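Envelope glycoprotein (Thogoto virus, PDB 5XEA) attaches the virion to a host-cell receptor and then drives fusion of the viral envelope with the host membrane. Local coordinates at residues S322-I336 with S341-H353. Residues are numbered along the deposited sequence; the frame is centred on the assembly and turned at random.
Sequences SSIAKIDERLIGRLI and SSRFISEDKFLLH
K326 leaves helix 282-327 with CG anti to its own carbonyl carbon; this chi1 (-70°) sets CG over one face of the F344 ring, and after an extended run the bend at chi4 (67°) places NZ over the same face, near E347 O. K326 CG sits 4.0 Å from the F344 ring centroid in a CH-pi contact, and K326 NZ 4.2 Å from it, a cation-pi pair. The ammonium is then gripped by three oxygens: E347 O on a lone pair in the carbonyl plane (K326 NZ to E347 O 2.9 Å), S322 O, which NZ meets from above the carbonyl plane rather than on a lone pair, and a water that also donates to E347 OE1. The E347 carboxylate, more than a salt bridge away, probably still favours the charged lysine. A325 CB meets F344 CE2 obliquely at 3.5 Å, while F350 CB lies over the face opposite S322 O. I332 points CD1 squarely at the centre of the F350 ring, 3.8 Å from the centroid, and also touches F344 CZ. At the turn, S342 N donates to E329 O (2.9 Å, 153° at the hydrogen). S342 OG binds two waters, one reaching A325 O, the other D328 O and I332 N, where the helix breaks. Beyond this chain, E347 and D348 form salt bridges with R334 of the third subunit, and strand 350-354 pairs with a strand of the second. The arrangement is a beta-hairpin (341-344 with 350-354) packing F344 on the end of the long helix, and F344 and F350 on I332 of helix 331-335, beyond the type I turn D328-L331, in the trimeric, gp64-like fusogen.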
loop_
_atom_site.group_PDB
_atom_site.type_symbol
_atom_site.label_atom_id
_atom_site.label_comp_id
_atom_site.label_asym_id
_atom_site.label_seq_id
_atom_site.Cartn_x
_atom_site.Cartn_y
_atom_site.Cartn_z
ATOM N N SER B 322 -53.568 -18.986 1.267
ATOM C CA SER B 322 -54.629 -19.503 0.412
ATOM C C SER B 322 -55.543 -20.465 1.172
ATOM O O SER B 322 -56.758 -20.500 0.949
ATOM C CB SER B 322 -53.983 -20.187 -0.791
ATOM O OG SER B 322 -54.894 -20.449 -1.823
ATOM N N SER B 323 -54.966 -21.258 2.070
ATOM C CA SER B 323 -55.733 -22.218 2.837
ATOM C C SER B 323 -56.516 -21.539 3.958
ATOM O O SER B 323 -57.676 -21.889 4.202
ATOM C CB SER B 323 -54.794 -23.305 3.357
ATOM O OG SER B 323 -55.314 -23.903 4.515
ATOM N N ILE B 324 -55.933 -20.543 4.629
ATOM C CA ILE B 324 -56.661 -19.866 5.703
ATOM C C ILE B 324 -57.729 -18.948 5.132
ATOM O O ILE B 324 -58.811 -18.806 5.707
ATOM C CB ILE B 324 -55.708 -19.068 6.610
ATOM C CG1 ILE B 324 -54.526 -19.915 7.024
ATOM C CG2 ILE B 324 -56.461 -18.557 7.857
ATOM C CD1 ILE B 324 -53.403 -19.085 7.495
ATOM N N ALA B 325 -57.423 -18.277 4.017
ATOM C CA ALA B 325 -58.328 -17.288 3.444
ATOM C C ALA B 325 -59.631 -17.906 2.935
ATOM O O ALA B 325 -60.644 -17.201 2.859
ATOM C CB ALA B 325 -57.632 -16.518 2.304
ATOM N N LYS B 326 -59.634 -19.192 2.574
ATOM C CA LYS B 326 -60.890 -19.835 2.205
ATOM C C LYS B 326 -61.841 -19.892 3.393
ATOM O O LYS B 326 -63.060 -19.775 3.221
ATOM C CB LYS B 326 -60.631 -21.239 1.656
ATOM C CG LYS B 326 -59.967 -21.250 0.303
ATOM C CD LYS B 326 -59.670 -22.659 -0.153
ATOM C CE LYS B 326 -58.909 -22.665 -1.472
ATOM N NZ LYS B 326 -57.532 -22.108 -1.311
ATOM N N ILE B 327 -61.295 -20.040 4.600
ATOM C CA ILE B 327 -62.092 -20.011 5.821
ATOM C C ILE B 327 -62.392 -18.575 6.238
ATOM O O ILE B 327 -63.551 -18.214 6.472
ATOM C CB ILE B 327 -61.357 -20.779 6.935
ATOM C CG1 ILE B 327 -61.023 -22.206 6.486
ATOM C CG2 ILE B 327 -62.181 -20.776 8.215
ATOM C CD1 ILE B 327 -60.129 -22.965 7.449
ATOM N N ASP B 328 -61.352 -17.729 6.336
ATOM C CA ASP B 328 -61.488 -16.342 6.797
ATOM C C ASP B 328 -61.467 -15.403 5.596
ATOM O O ASP B 328 -60.399 -14.959 5.162
ATOM C CB ASP B 328 -60.373 -15.974 7.769
ATOM C CG ASP B 328 -60.502 -14.546 8.298
ATOM O OD1 ASP B 328 -61.374 -13.784 7.810
ATOM O OD2 ASP B 328 -59.726 -14.180 9.208
ATOM N N GLU B 329 -62.654 -15.041 5.109
ATOM C CA GLU B 329 -62.781 -14.214 3.915
ATOM C C GLU B 329 -62.341 -12.767 4.119
ATOM O O GLU B 329 -62.404 -11.990 3.164
ATOM C CB GLU B 329 -64.232 -14.240 3.407
ATOM C CG GLU B 329 -65.215 -13.419 4.232
ATOM C CD GLU B 329 -65.556 -14.059 5.576
ATOM O OE1 GLU B 329 -65.445 -15.302 5.706
ATOM O OE2 GLU B 329 -65.925 -13.311 6.509
ATOM N N ARG B 330 -61.937 -12.362 5.313
ATOM C CA ARG B 330 -61.460 -10.995 5.508
ATOM C C ARG B 330 -59.935 -10.897 5.533
ATOM O O ARG B 330 -59.403 -9.785 5.489
ATOM C CB ARG B 330 -62.035 -10.404 6.800
ATOM C CG ARG B 330 -63.426 -9.783 6.630
ATOM C CD ARG B 330 -64.097 -9.451 7.958
ATOM N NE ARG B 330 -64.774 -10.612 8.531
ATOM C CZ ARG B 330 -64.520 -11.120 9.735
ATOM N NH1 ARG B 330 -63.594 -10.576 10.516
ATOM N NH2 ARG B 330 -65.184 -12.192 10.154
ATOM N N LEU B 331 -59.241 -12.036 5.578
ATOM C CA LEU B 331 -57.790 -12.059 5.741
ATOM C C LEU B 331 -57.084 -11.311 4.617
ATOM O O LEU B 331 -56.207 -10.473 4.867
ATOM C CB LEU B 331 -57.301 -13.511 5.803
ATOM C CG LEU B 331 -55.778 -13.692 5.840
ATOM C CD1 LEU B 331 -55.187 -12.969 7.022
ATOM C CD2 LEU B 331 -55.402 -15.156 5.901
ATOM N N ILE B 332 -57.429 -11.614 3.367
ATOM C CA ILE B 332 -56.702 -11.004 2.254
ATOM C C ILE B 332 -56.887 -9.493 2.268
ATOM O O ILE B 332 -55.918 -8.728 2.131
ATOM C CB ILE B 332 -57.136 -11.638 0.918
ATOM C CG1 ILE B 332 -56.570 -13.057 0.822
ATOM C CG2 ILE B 332 -56.686 -10.782 -0.261
ATOM C CD1 ILE B 332 -57.149 -13.873 -0.302
ATOM N N GLY B 333 -58.120 -9.041 2.494
ATOM C CA GLY B 333 -58.365 -7.613 2.626
ATOM C C GLY B 333 -57.495 -6.969 3.690
ATOM O O GLY B 333 -56.998 -5.852 3.513
ATOM N N ARG B 334 -57.269 -7.678 4.799
ATOM C CA ARG B 334 -56.399 -7.158 5.852
ATOM C C ARG B 334 -54.929 -7.152 5.433
ATOM O O ARG B 334 -54.163 -6.287 5.870
ATOM C CB ARG B 334 -56.574 -7.973 7.133
ATOM C CG ARG B 334 -57.682 -7.486 8.035
ATOM C CD ARG B 334 -57.356 -7.775 9.493
ATOM N NE ARG B 334 -57.186 -9.198 9.759
ATOM C CZ ARG B 334 -56.414 -9.676 10.730
ATOM N NH1 ARG B 334 -55.735 -8.833 11.505
ATOM N NH2 ARG B 334 -56.307 -10.989 10.912
ATOM N N LEU B 335 -54.509 -8.109 4.601
ATOM C CA LEU B 335 -53.113 -8.149 4.170
ATOM C C LEU B 335 -52.799 -7.013 3.203
ATOM O O LEU B 335 -51.706 -6.439 3.241
ATOM C CB LEU B 335 -52.787 -9.500 3.534
ATOM C CG LEU B 335 -52.654 -10.659 4.520
ATOM C CD1 LEU B 335 -52.462 -11.962 3.780
ATOM C CD2 LEU B 335 -51.521 -10.415 5.511
ATOM N N ILE B 336 -53.754 -6.670 2.335
ATOM C CA ILE B 336 -53.585 -5.579 1.385
ATOM C C ILE B 336 -54.167 -4.265 1.882
ATOM O O ILE B 336 -54.141 -3.275 1.140
ATOM C CB ILE B 336 -54.221 -5.943 0.026
ATOM C CG1 ILE B 336 -55.732 -6.153 0.190
ATOM C CG2 ILE B 336 -53.564 -7.184 -0.534
ATOM C CD1 ILE B 336 -56.466 -6.487 -1.098
ATOM N N SER B 341 -63.879 -8.550 1.116
ATOM C CA SER B 341 -63.919 -9.974 1.423
ATOM C C SER B 341 -63.627 -10.765 0.152
ATOM O O SER B 341 -63.959 -10.326 -0.953
ATOM C CB SER B 341 -65.279 -10.383 1.980
ATOM O OG SER B 341 -66.233 -10.388 0.937
ATOM N N SER B 342 -63.004 -11.931 0.308
ATOM C CA SER B 342 -62.587 -12.745 -0.826
ATOM C C SER B 342 -63.513 -13.947 -1.025
ATOM O O SER B 342 -64.243 -14.356 -0.131
ATOM C CB SER B 342 -61.160 -13.244 -0.641
ATOM O OG SER B 342 -61.060 -14.042 0.523
ATOM N N ARG B 343 -63.452 -14.518 -2.222
ATOM C CA ARG B 343 -64.205 -15.727 -2.546
ATOM C C ARG B 343 -63.341 -16.529 -3.499
ATOM O O ARG B 343 -63.109 -16.105 -4.635
ATOM C CB ARG B 343 -65.561 -15.408 -3.179
ATOM C CG ARG B 343 -66.332 -16.652 -3.607
ATOM C CD ARG B 343 -67.637 -16.287 -4.321
ATOM N NE ARG B 343 -68.458 -15.379 -3.531
ATOM C CZ ARG B 343 -69.405 -15.758 -2.681
ATOM N NH1 ARG B 343 -69.663 -17.046 -2.504
ATOM N NH2 ARG B 343 -70.091 -14.846 -2.006
ATOM N N PHE B 344 -62.854 -17.672 -3.046
ATOM C CA PHE B 344 -61.998 -18.468 -3.908
ATOM C C PHE B 344 -62.835 -19.199 -4.940
ATOM O O PHE B 344 -63.893 -19.753 -4.624
ATOM C CB PHE B 344 -61.160 -19.437 -3.085
ATOM C CG PHE B 344 -59.948 -18.797 -2.512
ATOM C CD1 PHE B 344 -58.712 -18.941 -3.128
ATOM C CD2 PHE B 344 -60.057 -17.978 -1.400
ATOM C CE1 PHE B 344 -57.599 -18.324 -2.612
ATOM C CE2 PHE B 344 -58.938 -17.352 -0.883
ATOM C CZ PHE B 344 -57.708 -17.527 -1.492
ATOM N N ILE B 345 -62.382 -19.145 -6.187
ATOM C CA ILE B 345 -63.011 -19.892 -7.266
ATOM C C ILE B 345 -62.159 -21.059 -7.720
ATOM O O ILE B 345 -62.637 -21.885 -8.517
ATOM C CB ILE B 345 -63.353 -18.978 -8.460
ATOM C CG1 ILE B 345 -62.073 -18.475 -9.117
ATOM C CG2 ILE B 345 -64.239 -17.822 -7.995
ATOM C CD1 ILE B 345 -62.315 -17.610 -10.312
ATOM N N SER B 346 -60.923 -21.151 -7.246
ATOM C CA SER B 346 -60.082 -22.329 -7.412
ATOM C C SER B 346 -59.128 -22.386 -6.220
ATOM O O SER B 346 -59.342 -21.708 -5.207
ATOM C CB SER B 346 -59.352 -22.282 -8.761
ATOM O OG SER B 346 -58.331 -21.311 -8.722
ATOM N N GLU B 347 -58.074 -23.200 -6.336
ATOM C CA GLU B 347 -57.093 -23.300 -5.258
ATOM C C GLU B 347 -56.440 -21.957 -4.996
ATOM O O GLU B 347 -56.392 -21.486 -3.853
ATOM C CB GLU B 347 -56.035 -24.346 -5.602
ATOM C CG GLU B 347 -56.433 -25.740 -5.192
ATOM C CD GLU B 347 -56.696 -25.833 -3.700
ATOM O OE1 GLU B 347 -55.718 -25.819 -2.922
ATOM O OE2 GLU B 347 -57.882 -25.893 -3.305
ATOM N N ASP B 348 -55.940 -21.320 -6.052
ATOM C CA ASP B 348 -55.183 -20.086 -5.924
ATOM C C ASP B 348 -55.967 -18.842 -6.314
ATOM O O ASP B 348 -55.591 -17.744 -5.893
ATOM C CB ASP B 348 -53.909 -20.153 -6.785
ATOM C CG ASP B 348 -53.112 -21.440 -6.574
ATOM O OD1 ASP B 348 -52.929 -21.855 -5.410
ATOM O OD2 ASP B 348 -52.662 -22.029 -7.584
ATOM N N LYS B 349 -57.038 -18.974 -7.096
ATOM C CA LYS B 349 -57.733 -17.813 -7.637
ATOM C C LYS B 349 -58.920 -17.422 -6.767
ATOM O O LYS B 349 -59.650 -18.278 -6.263
ATOM C CB LYS B 349 -58.179 -18.078 -9.076
ATOM C CG LYS B 349 -57.006 -17.972 -10.066
ATOM C CD LYS B 349 -57.445 -18.079 -11.522
ATOM C CE LYS B 349 -57.802 -19.508 -11.905
ATOM N NZ LYS B 349 -58.464 -19.582 -13.240
ATOM N N PHE B 350 -59.095 -16.117 -6.575
ATOM C CA PHE B 350 -60.179 -15.615 -5.745
ATOM C C PHE B 350 -60.689 -14.312 -6.330
ATOM O O PHE B 350 -59.953 -13.580 -7.002
ATOM C CB PHE B 350 -59.755 -15.378 -4.287
ATOM C CG PHE B 350 -58.546 -14.470 -4.143
ATOM C CD1 PHE B 350 -58.695 -13.105 -3.951
ATOM C CD2 PHE B 350 -57.258 -14.989 -4.228
ATOM C CE1 PHE B 350 -57.560 -12.269 -3.843
ATOM C CE2 PHE B 350 -56.128 -14.155 -4.111
ATOM C CZ PHE B 350 -56.289 -12.808 -3.911
ATOM N N LEU B 351 -61.958 -14.045 -6.062
ATOM C CA LEU B 351 -62.613 -12.786 -6.347
ATOM C C LEU B 351 -62.538 -11.904 -5.114
ATOM O O LEU B 351 -62.321 -12.375 -3.994
ATOM C CB LEU B 351 -64.089 -13.009 -6.717
ATOM C CG LEU B 351 -64.453 -13.952 -7.862
ATOM C CD1 LEU B 351 -65.980 -14.167 -7.912
ATOM C CD2 LEU B 351 -63.960 -13.378 -9.159
ATOM N N LEU B 352 -62.756 -10.619 -5.321
ATOM C CA LEU B 352 -62.853 -9.675 -4.219
ATOM C C LEU B 352 -64.204 -8.979 -4.279
ATOM O O LEU B 352 -64.583 -8.424 -5.319
ATOM C CB LEU B 352 -61.704 -8.659 -4.261
ATOM C CG LEU B 352 -60.316 -9.223 -3.937
ATOM C CD1 LEU B 352 -59.245 -8.162 -4.101
ATOM C CD2 LEU B 352 -60.277 -9.808 -2.516
ATOM N N HIS B 353 -64.927 -9.015 -3.169
ATOM C CA HIS B 353 -66.204 -8.327 -3.053
ATOM C C HIS B 353 -66.011 -7.035 -2.273
ATOM O O HIS B 353 -65.308 -7.022 -1.260
ATOM C CB HIS B 353 -67.248 -9.205 -2.354
ATOM C CG HIS B 353 -67.550 -10.478 -3.080
ATOM N ND1 HIS B 353 -68.206 -10.511 -4.293
ATOM C CD2 HIS B 353 -67.289 -11.766 -2.757
ATOM C CE1 HIS B 353 -68.315 -11.765 -4.698
ATOM N NE2 HIS B 353 -67.769 -12.545 -3.782
HETATM O O HOH W 1 -62.117 -16.421 0.885
HETATM O O HOH W 2 -55.907 -23.907 -0.454
HETATM O O HOH W 3 -59.417 -13.575 2.879
#